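PDB 1K1A: B-cell lymphoma 3-encoded protein from Homo sapiens, which binds NF-kappa-B p50 and p52 homodimers through its ankyrin repeat domain, holding p50 out of the nucleus or, once nuclear, activating transcription of NF-kappa-B target genes. Local coordinates for residues L163-V166 / Q167-L170; H78-T81 / A82-A86; H215-T218 / P219-A223; V132-L135 / L136-A140. One frame throughout, in Å; residues are numbered along the deposited sequence.

Interaction 1: L163-V166 / Q167-L170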
ATOM      1  N   LEU A 163      14.992  -1.269   8.042  1.00 17.13           N
ATOM      2  CA  LEU A 163      15.009  -0.480   9.264  1.00 16.84           C
ATOM      3  C   LEU A 163      14.256   0.849   9.096  1.00 16.39           C
ATOM      4  O   LEU A 163      13.625   1.328  10.026  1.00 15.81           O
ATOM      5  CB  LEU A 163      16.448  -0.219   9.707  1.00 16.44           C
ATOM      6  CG  LEU A 163      16.610   0.553  11.013  1.00 16.67           C
ATOM      7  CD1 LEU A 163      15.906  -0.166  12.167  1.00 15.92           C
ATOM      8  CD2 LEU A 163      18.086   0.759  11.324  1.00 18.01           C
ATOM      9  N   SER A 164      14.342   1.447   7.915  1.00 16.11           N
ATOM     10  CA  SER A 164      13.609   2.684   7.660  1.00 16.65           C
ATOM     11  C   SER A 164      12.096   2.481   7.841  1.00 15.96           C
ATOM     12  O   SER A 164      11.444   3.239   8.564  1.00 16.26           O
ATOM     13  CB  SER A 164      13.923   3.222   6.256  1.00 16.60           C
ATOM     14  OG  SER A 164      15.278   3.646   6.181  1.00 19.43           O
ATOM     15  N   MET A 165      11.538   1.464   7.189  1.00 15.91           N
ATOM     16  CA  MET A 165      10.090   1.211   7.287  1.00 15.41           C
ATOM     17  C   MET A 165       9.671   0.842   8.710  1.00 14.99           C
ATOM     18  O   MET A 165       8.606   1.246   9.177  1.00 14.52           O
ATOM     19  CB  MET A 165       9.645   0.115   6.313  1.00 15.64           C
ATOM     20  CG  MET A 165       9.598   0.533   4.857  1.00 16.62           C
ATOM     21  SD  MET A 165       8.481   1.947   4.538  1.00 16.78           S
ATOM     22  CE  MET A 165       9.629   3.236   4.392  1.00 18.75           C
ATOM     23  N   VAL A 166      10.506   0.060   9.384  1.00 14.18           N
ATOM     24  CA  VAL A 166      10.244  -0.316  10.761  1.00 13.86           C
ATOM     25  C   VAL A 166      10.191   0.927  11.631  1.00 13.49           C
ATOM     26  O   VAL A 166       9.258   1.109  12.400  1.00 12.96           O
ATOM     27  CB  VAL A 166      11.297  -1.325  11.299  1.00 14.28           C
ATOM     28  CG1 VAL A 166      11.199  -1.448  12.813  1.00 13.62           C
ATOM     29  CG2 VAL A 166      11.104  -2.711  10.626  1.00 14.36           C
ATOM     30  N   GLN A 167      11.171   1.811  11.474  1.00 13.36           N
ATOM     31  CA  GLN A 167      11.182   3.051  12.241  1.00 12.91           C
ATOM     32  C   GLN A 167       9.983   3.952  11.909  1.00 12.79           C
ATOM     33  O   GLN A 167       9.358   4.522  12.800  1.00 11.79           O
ATOM     34  CB  GLN A 167      12.516   3.790  12.054  1.00 13.75           C
ATOM     35  CG  GLN A 167      13.692   3.090  12.769  1.00 14.84           C
ATOM     36  CD  GLN A 167      15.031   3.811  12.616  1.00 18.07           C
ATOM     37  OE1 GLN A 167      15.186   4.683  11.757  1.00 17.11           O
ATOM     38  NE2 GLN A 167      16.010   3.427  13.441  1.00 18.58           N
ATOM     39  N   LEU A 168       9.648   4.042  10.628  1.00 12.48           N
ATOM     40  CA  LEU A 168       8.540   4.882  10.178  1.00 12.12           C
ATOM     41  C   LEU A 168       7.198   4.395  10.724  1.00 11.89           C
ATOM     42  O   LEU A 168       6.388   5.190  11.194  1.00 11.40           O
ATOM     43  CB  LEU A 168       8.514   4.956   8.642  1.00 11.71           C
ATOM     44  CG  LEU A 168       7.499   5.920   8.016  1.00 12.85           C
ATOM     45  CD1 LEU A 168       7.627   7.327   8.626  1.00 13.66           C
ATOM     46  CD2 LEU A 168       7.656   5.970   6.498  1.00 14.94           C
ATOM     47  N   LEU A 169       6.967   3.086  10.673  1.00 12.31           N
ATOM     48  CA  LEU A 169       5.703   2.528  11.160  1.00 12.36           C
ATOM     49  C   LEU A 169       5.531   2.649  12.674  1.00 13.15           C
ATOM     50  O   LEU A 169       4.441   2.969  13.161  1.00 12.71           O
ATOM     51  CB  LEU A 169       5.537   1.074  10.706  1.00 12.64           C
ATOM     52  CG  LEU A 169       5.299   0.863   9.204  1.00 11.95           C
ATOM     53  CD1 LEU A 169       5.613  -0.562   8.793  1.00 12.47           C
ATOM     54  CD2 LEU A 169       3.865   1.218   8.818  1.00 15.08           C
ATOM     55  N   LEU A 170       6.602   2.403  13.425  1.00 13.45           N
ATOM     56  CA  LEU A 170       6.529   2.499  14.877  1.00 14.15           C
ATOM     57  C   LEU A 170       6.271   3.939  15.287  1.00 14.70           C
ATOM     58  O   LEU A 170       5.534   4.214  16.231  1.00 14.45           O
ATOM     59  CB  LEU A 170       7.810   1.970  15.526  1.00 14.06           C
ATOM     60  CG  LEU A 170       8.026   0.450  15.403  1.00 13.73           C
ATOM     61  CD1 LEU A 170       9.425   0.066  15.862  1.00 15.27           C
ATOM     62  CD2 LEU A 170       6.970  -0.345  16.167  1.00 14.73           C
TER

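Interaction 2: H78-T81 / A82-A86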
ATOM      1  N   HIS A  78      -5.818  -7.174 -11.662  1.00 13.85           N
ATOM      2  CA  HIS A  78      -5.350  -7.790 -10.439  1.00 14.08           C
ATOM      3  C   HIS A  78      -6.080  -7.244  -9.216  1.00 13.48           C
ATOM      4  O   HIS A  78      -5.639  -7.425  -8.085  1.00 13.80           O
ATOM      5  CB  HIS A  78      -3.842  -7.610 -10.317  1.00 14.87           C
ATOM      6  CG  HIS A  78      -3.091  -8.130 -11.499  1.00 17.78           C
ATOM      7  ND1 HIS A  78      -2.549  -7.301 -12.458  1.00 22.69           N
ATOM      8  CD2 HIS A  78      -2.843  -9.395 -11.911  1.00 20.79           C
ATOM      9  CE1 HIS A  78      -1.971  -8.036 -13.393  1.00 23.19           C
ATOM     10  NE2 HIS A  78      -2.136  -9.310 -13.084  1.00 22.24           N
ATOM     11  N   GLY A  79      -7.207  -6.587  -9.452  1.00 12.89           N
ATOM     12  CA  GLY A  79      -8.019  -6.064  -8.365  1.00 12.76           C
ATOM     13  C   GLY A  79      -7.426  -4.829  -7.697  1.00 12.32           C
ATOM     14  O   GLY A  79      -7.766  -4.507  -6.554  1.00 11.99           O
ATOM     15  N   GLN A  80      -6.517  -4.152  -8.397  1.00 11.86           N
ATOM     16  CA  GLN A  80      -5.904  -2.915  -7.877  1.00 12.08           C
ATOM     17  C   GLN A  80      -6.823  -1.725  -8.059  1.00 11.22           C
ATOM     18  O   GLN A  80      -7.401  -1.550  -9.128  1.00 11.07           O
ATOM     19  CB  GLN A  80      -4.584  -2.608  -8.603  1.00 11.74           C
ATOM     20  CG  GLN A  80      -3.532  -3.718  -8.541  1.00 15.80           C
ATOM     21  CD  GLN A  80      -2.685  -3.660  -7.284  1.00 19.55           C
ATOM     22  OE1 GLN A  80      -1.506  -3.303  -7.338  1.00 23.36           O
ATOM     23  NE2 GLN A  80      -3.279  -4.003  -6.155  1.00 20.47           N
ATOM     24  N   THR A  81      -6.959  -0.907  -7.014  1.00 11.46           N
ATOM     25  CA  THR A  81      -7.647   0.378  -7.138  1.00 11.08           C
ATOM     26  C   THR A  81      -6.614   1.395  -7.596  1.00 10.91           C
ATOM     27  O   THR A  81      -5.433   1.081  -7.689  1.00 10.53           O
ATOM     28  CB  THR A  81      -8.241   0.855  -5.787  1.00 11.69           C
ATOM     29  OG1 THR A  81      -7.183   1.026  -4.822  1.00 10.36           O
ATOM     30  CG2 THR A  81      -9.163  -0.225  -5.159  1.00 12.97           C
ATOM     31  N   ALA A  82      -7.062   2.611  -7.884  1.00 10.45           N
ATOM     32  CA  ALA A  82      -6.153   3.689  -8.254  1.00 10.64           C
ATOM     33  C   ALA A  82      -5.066   3.876  -7.187  1.00 10.73           C
ATOM     34  O   ALA A  82      -3.890   4.086  -7.507  1.00 10.67           O
ATOM     35  CB  ALA A  82      -6.930   4.964  -8.445  1.00 11.51           C
ATOM     36  N   ALA A  83      -5.465   3.796  -5.922  1.00 10.58           N
ATOM     37  CA  ALA A  83      -4.535   3.962  -4.810  1.00 10.44           C
ATOM     38  C   ALA A  83      -3.450   2.889  -4.796  1.00 10.55           C
ATOM     39  O   ALA A  83      -2.279   3.197  -4.554  1.00  9.64           O
ATOM     40  CB  ALA A  83      -5.281   3.993  -3.476  1.00 11.11           C
ATOM     41  N   HIS A  84      -3.843   1.631  -5.037  1.00 10.64           N
ATOM     42  CA  HIS A  84      -2.890   0.523  -5.091  1.00 11.33           C
ATOM     43  C   HIS A  84      -1.864   0.795  -6.186  1.00 11.29           C
ATOM     44  O   HIS A  84      -0.667   0.564  -6.009  1.00 10.88           O
ATOM     45  CB  HIS A  84      -3.582  -0.814  -5.449  1.00 11.32           C
ATOM     46  CG  HIS A  84      -4.434  -1.406  -4.361  1.00 11.91           C
ATOM     47  ND1 HIS A  84      -3.917  -2.180  -3.337  1.00 13.04           N
ATOM     48  CD2 HIS A  84      -5.778  -1.430  -4.201  1.00 12.23           C
ATOM     49  CE1 HIS A  84      -4.905  -2.610  -2.570  1.00  9.45           C
ATOM     50  NE2 HIS A  84      -6.044  -2.172  -3.073  1.00 13.52           N
ATOM     51  N   LEU A  85      -2.345   1.238  -7.341  1.00 10.78           N
ATOM     52  CA  LEU A  85      -1.461   1.464  -8.487  1.00 11.19           C
ATOM     53  C   LEU A  85      -0.497   2.618  -8.246  1.00 10.66           C
ATOM     54  O   LEU A  85       0.666   2.553  -8.658  1.00 10.97           O
ATOM     55  CB  LEU A  85      -2.268   1.696  -9.770  1.00 11.26           C
ATOM     56  CG  LEU A  85      -3.026   0.480 -10.310  1.00 12.36           C
ATOM     57  CD1 LEU A  85      -3.868   0.880 -11.510  1.00 13.63           C
ATOM     58  CD2 LEU A  85      -2.048  -0.639 -10.690  1.00 13.15           C
ATOM     59  N   ALA A  86      -0.970   3.671  -7.581  1.00 10.92           N
ATOM     60  CA  ALA A  86      -0.094   4.791  -7.228  1.00 11.09           C
ATOM     61  C   ALA A  86       1.036   4.316  -6.320  1.00 11.35           C
ATOM     62  O   ALA A  86       2.181   4.746  -6.473  1.00 11.39           O
ATOM     63  CB  ALA A  86      -0.872   5.928  -6.580  1.00 10.96           C
TER

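Interaction 3: H215-T218 / P219-A223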
ATOM      1  N   HIS A 215       4.611 -22.898  18.302  1.00 25.11           N
ATOM      2  CA  HIS A 215       5.628 -23.900  18.595  1.00 24.88           C
ATOM      3  C   HIS A 215       6.090 -23.739  20.040  1.00 24.41           C
ATOM      4  O   HIS A 215       6.966 -24.469  20.509  1.00 24.64           O
ATOM      5  CB  HIS A 215       6.807 -23.764  17.616  1.00 24.70           C
ATOM      6  CG  HIS A 215       7.820 -24.867  17.718  1.00 25.85           C
ATOM      7  ND1 HIS A 215       9.177 -24.625  17.802  1.00 26.69           N
ATOM      8  CD2 HIS A 215       7.679 -26.214  17.731  1.00 24.93           C
ATOM      9  CE1 HIS A 215       9.825 -25.775  17.869  1.00 26.42           C
ATOM     10  NE2 HIS A 215       8.939 -26.754  17.832  1.00 26.32           N
ATOM     11  N   ASN A 216       5.487 -22.784  20.742  1.00 23.97           N
ATOM     12  CA  ASN A 216       5.827 -22.500  22.139  1.00 23.95           C
ATOM     13  C   ASN A 216       7.177 -21.796  22.284  1.00 23.11           C
ATOM     14  O   ASN A 216       7.750 -21.756  23.366  1.00 23.18           O
ATOM     15  CB  ASN A 216       5.803 -23.780  22.992  1.00 24.37           C
ATOM     16  CG  ASN A 216       4.429 -24.443  23.029  1.00 26.38           C
ATOM     17  OD1 ASN A 216       4.305 -25.626  23.370  1.00 28.78           O
ATOM     18  ND2 ASN A 216       3.395 -23.687  22.685  1.00 29.30           N
ATOM     19  N   ASP A 217       7.672 -21.238  21.188  1.00 22.70           N
ATOM     20  CA  ASP A 217       8.936 -20.506  21.184  1.00 22.18           C
ATOM     21  C   ASP A 217       8.716 -19.021  21.486  1.00 22.10           C
ATOM     22  O   ASP A 217       7.734 -18.434  21.027  1.00 22.05           O
ATOM     23  CB  ASP A 217       9.579 -20.603  19.801  1.00 22.34           C
ATOM     24  CG  ASP A 217      10.469 -21.810  19.641  1.00 22.30           C
ATOM     25  OD1 ASP A 217      10.759 -22.497  20.642  1.00 23.16           O
ATOM     26  OD2 ASP A 217      10.938 -22.139  18.533  1.00 23.13           O
ATOM     27  N   THR A 218       9.622 -18.418  22.258  1.00 21.72           N
ATOM     28  CA  THR A 218       9.617 -16.965  22.453  1.00 21.27           C
ATOM     29  C   THR A 218      10.768 -16.402  21.632  1.00 21.20           C
ATOM     30  O   THR A 218      11.656 -17.146  21.221  1.00 20.45           O
ATOM     31  CB  THR A 218       9.835 -16.589  23.935  1.00 21.16           C
ATOM     32  OG1 THR A 218      11.077 -17.145  24.395  1.00 20.46           O
ATOM     33  CG2 THR A 218       8.784 -17.217  24.832  1.00 21.32           C
ATOM     34  N   PRO A 219      10.776 -15.095  21.395  1.00 21.24           N
ATOM     35  CA  PRO A 219      11.881 -14.482  20.654  1.00 21.65           C
ATOM     36  C   PRO A 219      13.217 -14.802  21.328  1.00 22.38           C
ATOM     37  O   PRO A 219      14.248 -14.923  20.661  1.00 22.58           O
ATOM     38  CB  PRO A 219      11.567 -12.987  20.736  1.00 21.75           C
ATOM     39  CG  PRO A 219      10.082 -12.936  20.899  1.00 21.29           C
ATOM     40  CD  PRO A 219       9.753 -14.109  21.787  1.00 21.46           C
ATOM     41  N   LEU A 220      13.196 -14.949  22.647  1.00 22.87           N
ATOM     42  CA  LEU A 220      14.407 -15.292  23.372  1.00 23.86           C
ATOM     43  C   LEU A 220      14.894 -16.685  22.954  1.00 23.86           C
ATOM     44  O   LEU A 220      16.083 -16.887  22.691  1.00 24.03           O
ATOM     45  CB  LEU A 220      14.161 -15.236  24.885  1.00 24.01           C
ATOM     46  CG  LEU A 220      15.174 -14.422  25.692  1.00 26.13           C
ATOM     47  CD1 LEU A 220      15.132 -14.819  27.171  1.00 27.46           C
ATOM     48  CD2 LEU A 220      16.577 -14.585  25.131  1.00 27.34           C
ATOM     49  N   MET A 221      13.966 -17.633  22.855  1.00 23.91           N
ATOM     50  CA  MET A 221      14.309 -19.016  22.523  1.00 24.42           C
ATOM     51  C   MET A 221      14.799 -19.233  21.094  1.00 24.83           C
ATOM     52  O   MET A 221      15.453 -20.232  20.814  1.00 24.83           O
ATOM     53  CB  MET A 221      13.139 -19.945  22.821  1.00 24.29           C
ATOM     54  CG  MET A 221      12.763 -19.980  24.282  1.00 24.23           C
ATOM     55  SD  MET A 221      11.149 -20.678  24.520  1.00 23.89           S
ATOM     56  CE  MET A 221      11.379 -22.283  23.768  1.00 25.43           C
ATOM     57  N   VAL A 222      14.475 -18.314  20.187  1.00 25.10           N
ATOM     58  CA  VAL A 222      14.920 -18.449  18.804  1.00 25.70           C
ATOM     59  C   VAL A 222      16.110 -17.541  18.491  1.00 25.98           C
ATOM     60  O   VAL A 222      16.550 -17.473  17.353  1.00 26.14           O
ATOM     61  CB  VAL A 222      13.785 -18.173  17.789  1.00 25.60           C
ATOM     62  CG1 VAL A 222      12.599 -19.097  18.038  1.00 25.69           C
ATOM     63  CG2 VAL A 222      13.362 -16.701  17.828  1.00 26.16           C
ATOM     64  N   ALA A 223      16.626 -16.856  19.505  1.00 26.61           N
ATOM     65  CA  ALA A 223      17.745 -15.940  19.314  1.00 27.38           C
ATOM     66  C   ALA A 223      18.852 -16.620  18.524  1.00 28.33           C
ATOM     67  O   ALA A 223      19.304 -17.709  18.881  1.00 28.36           O
ATOM     68  CB  ALA A 223      18.262 -15.455  20.644  1.00 27.32           C
TER

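Interaction 4: V132-L135 / L136-A140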
ATOM      1  N   VAL A 132       4.014   5.803   2.014  1.00 14.23           N
ATOM      2  CA  VAL A 132       3.616   5.269   3.305  1.00 13.94           C
ATOM      3  C   VAL A 132       3.119   6.399   4.198  1.00 14.28           C
ATOM      4  O   VAL A 132       2.025   6.326   4.753  1.00 13.56           O
ATOM      5  CB  VAL A 132       4.772   4.476   4.000  1.00 13.63           C
ATOM      6  CG1 VAL A 132       4.399   4.101   5.421  1.00 13.79           C
ATOM      7  CG2 VAL A 132       5.105   3.227   3.188  1.00 13.01           C
ATOM      8  N   GLN A 133       3.909   7.462   4.304  1.00 14.75           N
ATOM      9  CA  GLN A 133       3.541   8.588   5.147  1.00 15.55           C
ATOM     10  C   GLN A 133       2.190   9.175   4.773  1.00 14.90           C
ATOM     11  O   GLN A 133       1.345   9.388   5.631  1.00 15.26           O
ATOM     12  CB  GLN A 133       4.605   9.693   5.111  1.00 15.93           C
ATOM     13  CG  GLN A 133       4.355  10.776   6.159  0.60 17.71           C
ATOM     14  CD  GLN A 133       5.459  11.812   6.230  0.60 18.85           C
ATOM     15  OE1 GLN A 133       6.631  11.469   6.404  0.60 20.54           O
ATOM     16  NE2 GLN A 133       5.089  13.082   6.115  0.60 19.18           N
ATOM     17  N   LEU A 134       1.984   9.427   3.491  1.00 14.41           N
ATOM     18  CA  LEU A 134       0.740  10.047   3.054  1.00 14.00           C
ATOM     19  C   LEU A 134      -0.466   9.142   3.336  1.00 13.68           C
ATOM     20  O   LEU A 134      -1.481   9.609   3.834  1.00 14.19           O
ATOM     21  CB  LEU A 134       0.813  10.400   1.573  1.00 14.10           C
ATOM     22  CG  LEU A 134      -0.416  11.050   0.951  1.00 14.81           C
ATOM     23  CD1 LEU A 134      -0.763  12.341   1.702  1.00 13.39           C
ATOM     24  CD2 LEU A 134      -0.159  11.305  -0.536  1.00 15.88           C
ATOM     25  N   LEU A 135      -0.353   7.851   3.024  1.00 12.84           N
ATOM     26  CA  LEU A 135      -1.436   6.916   3.324  1.00 12.56           C
ATOM     27  C   LEU A 135      -1.818   6.989   4.813  1.00 12.86           C
ATOM     28  O   LEU A 135      -2.989   7.062   5.162  1.00 12.30           O
ATOM     29  CB  LEU A 135      -1.026   5.483   2.967  1.00 12.42           C
ATOM     30  CG  LEU A 135      -0.936   5.165   1.468  1.00 12.15           C
ATOM     31  CD1 LEU A 135      -0.287   3.817   1.268  1.00 12.40           C
ATOM     32  CD2 LEU A 135      -2.318   5.211   0.804  1.00 13.20           C
ATOM     33  N   LEU A 136      -0.811   6.972   5.677  1.00 13.17           N
ATOM     34  CA  LEU A 136      -1.043   7.005   7.117  1.00 14.45           C
ATOM     35  C   LEU A 136      -1.665   8.321   7.588  1.00 14.89           C
ATOM     36  O   LEU A 136      -2.471   8.338   8.520  1.00 15.52           O
ATOM     37  CB  LEU A 136       0.259   6.728   7.871  1.00 14.24           C
ATOM     38  CG  LEU A 136       0.823   5.313   7.676  1.00 13.94           C
ATOM     39  CD1 LEU A 136       2.184   5.193   8.320  1.00 15.06           C
ATOM     40  CD2 LEU A 136      -0.143   4.247   8.235  1.00 13.37           C
ATOM     41  N   GLU A 137      -1.291   9.418   6.938  1.00 15.91           N
ATOM     42  CA  GLU A 137      -1.821  10.733   7.293  1.00 16.65           C
ATOM     43  C   GLU A 137      -3.278  10.857   6.855  1.00 16.82           C
ATOM     44  O   GLU A 137      -4.041  11.662   7.402  1.00 17.01           O
ATOM     45  CB  GLU A 137      -0.992  11.840   6.640  1.00 17.04           C
ATOM     46  CG  GLU A 137       0.367  12.065   7.280  1.00 19.61           C
ATOM     47  CD  GLU A 137       1.213  13.065   6.515  1.00 23.81           C
ATOM     48  OE1 GLU A 137       0.973  13.252   5.304  1.00 25.96           O
ATOM     49  OE2 GLU A 137       2.130  13.656   7.123  1.00 25.56           O
ATOM     50  N   ARG A 138      -3.673  10.056   5.870  1.00 16.88           N
ATOM     51  CA  ARG A 138      -5.033  10.154   5.345  1.00 17.03           C
ATOM     52  C   ARG A 138      -5.993   9.065   5.832  1.00 17.29           C
ATOM     53  O   ARG A 138      -7.074   8.895   5.277  1.00 17.20           O
ATOM     54  CB  ARG A 138      -5.024  10.260   3.828  1.00 17.36           C
ATOM     55  CG  ARG A 138      -4.244  11.465   3.310  1.00 18.80           C
ATOM     56  CD  ARG A 138      -4.754  12.819   3.801  1.00 21.34           C
ATOM     57  NE  ARG A 138      -3.974  13.917   3.228  1.00 22.38           N
ATOM     58  CZ  ARG A 138      -4.288  14.561   2.110  1.00 23.58           C
ATOM     59  NH1 ARG A 138      -5.386  14.241   1.436  1.00 22.11           N
ATOM     60  NH2 ARG A 138      -3.505  15.541   1.666  1.00 24.43           N
ATOM     61  N   GLY A 139      -5.584   8.312   6.852  1.00 16.98           N
ATOM     62  CA  GLY A 139      -6.488   7.368   7.490  1.00 17.07           C
ATOM     63  C   GLY A 139      -6.305   5.872   7.261  1.00 16.76           C
ATOM     64  O   GLY A 139      -7.115   5.085   7.761  1.00 17.25           O
ATOM     65  N   ALA A 140      -5.273   5.466   6.521  1.00 16.15           N
ATOM     66  CA  ALA A 140      -5.031   4.035   6.300  1.00 16.01           C
ATOM     67  C   ALA A 140      -4.778   3.306   7.626  1.00 16.41           C
ATOM     68  O   ALA A 140      -4.044   3.801   8.483  1.00 16.64           O
ATOM     69  CB  ALA A 140      -3.867   3.825   5.359  1.00 15.95           C
TER

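Interaction 1: L163-V166 / Q167-L170
Gln-167 reaches back one helical turn across Leu-163. Its CG is anti to its own carbonyl carbon (chi1 -72°) and the chain is extended beyond it, which carries the amide over the branched end of the leucine. NE2 lies 3.8 Å from Leu-163 CG and about as far from CD1. This is a contact of amide with methyl and methine groups, and the two side chains cross at a slant. Cutting Leu-163 down to an alanine would probably leave the amide of Gln-167 without its apolar seat and freer to turn. Backbone bonds run alongside: Gln-167 N donates to Leu-163 O at 2.9 Å, and, three residues on, Leu-170 N donates to Val-166 O at 3.1 Å.

Val-166 and Leu-170 lie side by side and point the same way. Val-166 CG1 is 3.8 Å from Leu-170 CD1. Met-165 makes a similar pair with Leu-168. The methionine chain bends at its second and third torsions, which brings its CE to Leu-168 CD2 at 4.0 Å.

Residues 163-170 make up most of helix 163-171, in the fifth ankyrin repeat. Met-165, Val-166 and Leu-170 pack on helix 153-159, through Ala-157, Val-158 and Leu-154. Met-165 and Leu-168 also meet Val-132 of helix 129-137. Leu-163, Gln-167 and Leu-170 touch Thr-201 of helix 196-204, Leu-170 thus reaching two helices. The stretch is wedged between the outer helices of the repeats before and after it in the stack.

Interaction 2: H78-T81 / A82-A86
Thr-81 and His-84 begin and end a Thr-Ala-Ala-His sequence, a variant of the Thr-Pro-Leu-His motif that opens the first helix of an ankyrin repeat. Thr-81 is the N-cap of helix 82-88. Its OG1 sits between its backbone N and carbonyl carbon (chi1 61°), and this points the hydroxyl at the first turn. OG1 accepts a weak capping bond from His-84 N at 3.4 Å, though the exact place of OG1 is less sure. Thr-81 CA lies at the edge of the His-84 ring, in its plane.

Gln-80 flanks the cap. Its chain bends at chi2 (-85°) and crosses the His-84 side chain at about a right angle. Gln-80 CD lies 3.5 Å from His-84 CB. Gln-80 CB also touches Leu-85 CD2 at 3.8 Å. Shortening Gln-80 to an alanine would probably open a gap beside His-84 CB and take away part of the cover of Leu-85.

Further out, Asp-76 OD1 accepts from the backbone N of both His-78 and Gln-80 and so sets the turn before the cap. Ala-111 packs on Thr-81 and His-84, while Leu-85 meets His-51 and Val-54 of helix 49-55. The helix itself begins with Leu-85 N donating to Thr-81 O at 3.1 Å, with an N-H...O angle of 160°.

Interaction 3: H215-T218 / P219-A223
Thr-218 and Met-221 hold this turn together, in a Thr-Pro-Leu-Met sequence that stands where ankyrin repeats commonly have Thr-Pro-Leu-His. Among the hydrogen bonds across it, Val-222 N donates to Thr-218 O at 3.2 Å, nearly in line with the carbonyl bond though bent at the hydrogen (136°). Three others are weak. Met-221 N approaches both Thr-218 O and Thr-218 OG1, and Thr-218 N approaches Met-221 SD at 3.5 Å. The threonine hydroxyl lies between its own backbone N and carbonyl carbon (chi1 58°), which turns it toward Met-221 N. Ala-223 N then bonds to Leu-220 O, closing a type I turn.

Within the loop, His-215 ND1 donates to Asp-217 OD2 at 3.1 Å. The oxygen lies in the ring plane, but the histidine meets the carboxylate from above its plane.

The remaining contacts are van der Waals. Asp-217 OD1 faces Met-221 CE, and Asp-217 OD2 lies 3.5 Å from Val-222 CG1. Across the Thr-Pro peptide bond, Thr-218 CB and Pro-219 CD are crowded, at 3.3 Å.

The turn lies in the seventh repeat, near the end of the modelled chain. Pro-219, Val-222 and Ala-223 rest on helix 186-193, while Leu-220 and Ala-223 meet helix 226-232.

Interaction 4: V132-L135 / L136-A140
Val-132 carries CG1 anti to its backbone N (chi1 172°), and Leu-136 carries CG anti to its carbonyl carbon (chi1 -66°). These torsions lay the two side chains alongside each other, pointing the same way, with Val-132 CG1 3.8 Å from Leu-136 CD1. Two residues further along, Leu-134 CD1 sits over one face of the Arg-138 guanidinium, 3.9 Å from NE. The charged end of Arg-138 goes on to form a salt bridge with Asp-100. Gln-133 NE2 donates to Glu-137 OE2 at 3.2 Å from above the carboxylate plane. That bond is doubtful, because the glutamine has a second conformer.

The helix ends here. Leu-135 O takes two donors from opposite faces of its plane: Arg-138 N at 3.2 Å and Ala-140 N at 3.1 Å. Between them Gly-139 has a positive phi of 107°, and the chain turns back so that Ala-140 CB touches Leu-135 CB.

The stretch closes helix 129-137 in the fourth repeat. Val-132, Leu-135 and Leu-136 pack on helix 119-126. Leu-134, Leu-135 and Arg-138 face helix 92-101, and Val-132 meets helix 163-171.

In the fold
Interactions 1 and 4 lie on neighbouring helices, 163-171 and 129-137, and touch directly: Met-165 SD packs on Val-132 CG2 and Leu-168 CD2 on Val-132 CG1, both at 3.9 Å. Both are partly buried, with apolar pairs one turn apart and polar side chains on the outside. Interactions 2 and 3 hold the same place in two repeats, the threonine position that follows the long loop and opens the next helical turn, with a threonine hydroxyl weakly accepting from the backbone N three residues on. Interaction 2 is wholly buried and leads into a regular helix. Interaction 3 is at the surface, where a methionine replaces the histidine and a type I turn follows. Their centres are about 38 Å apart.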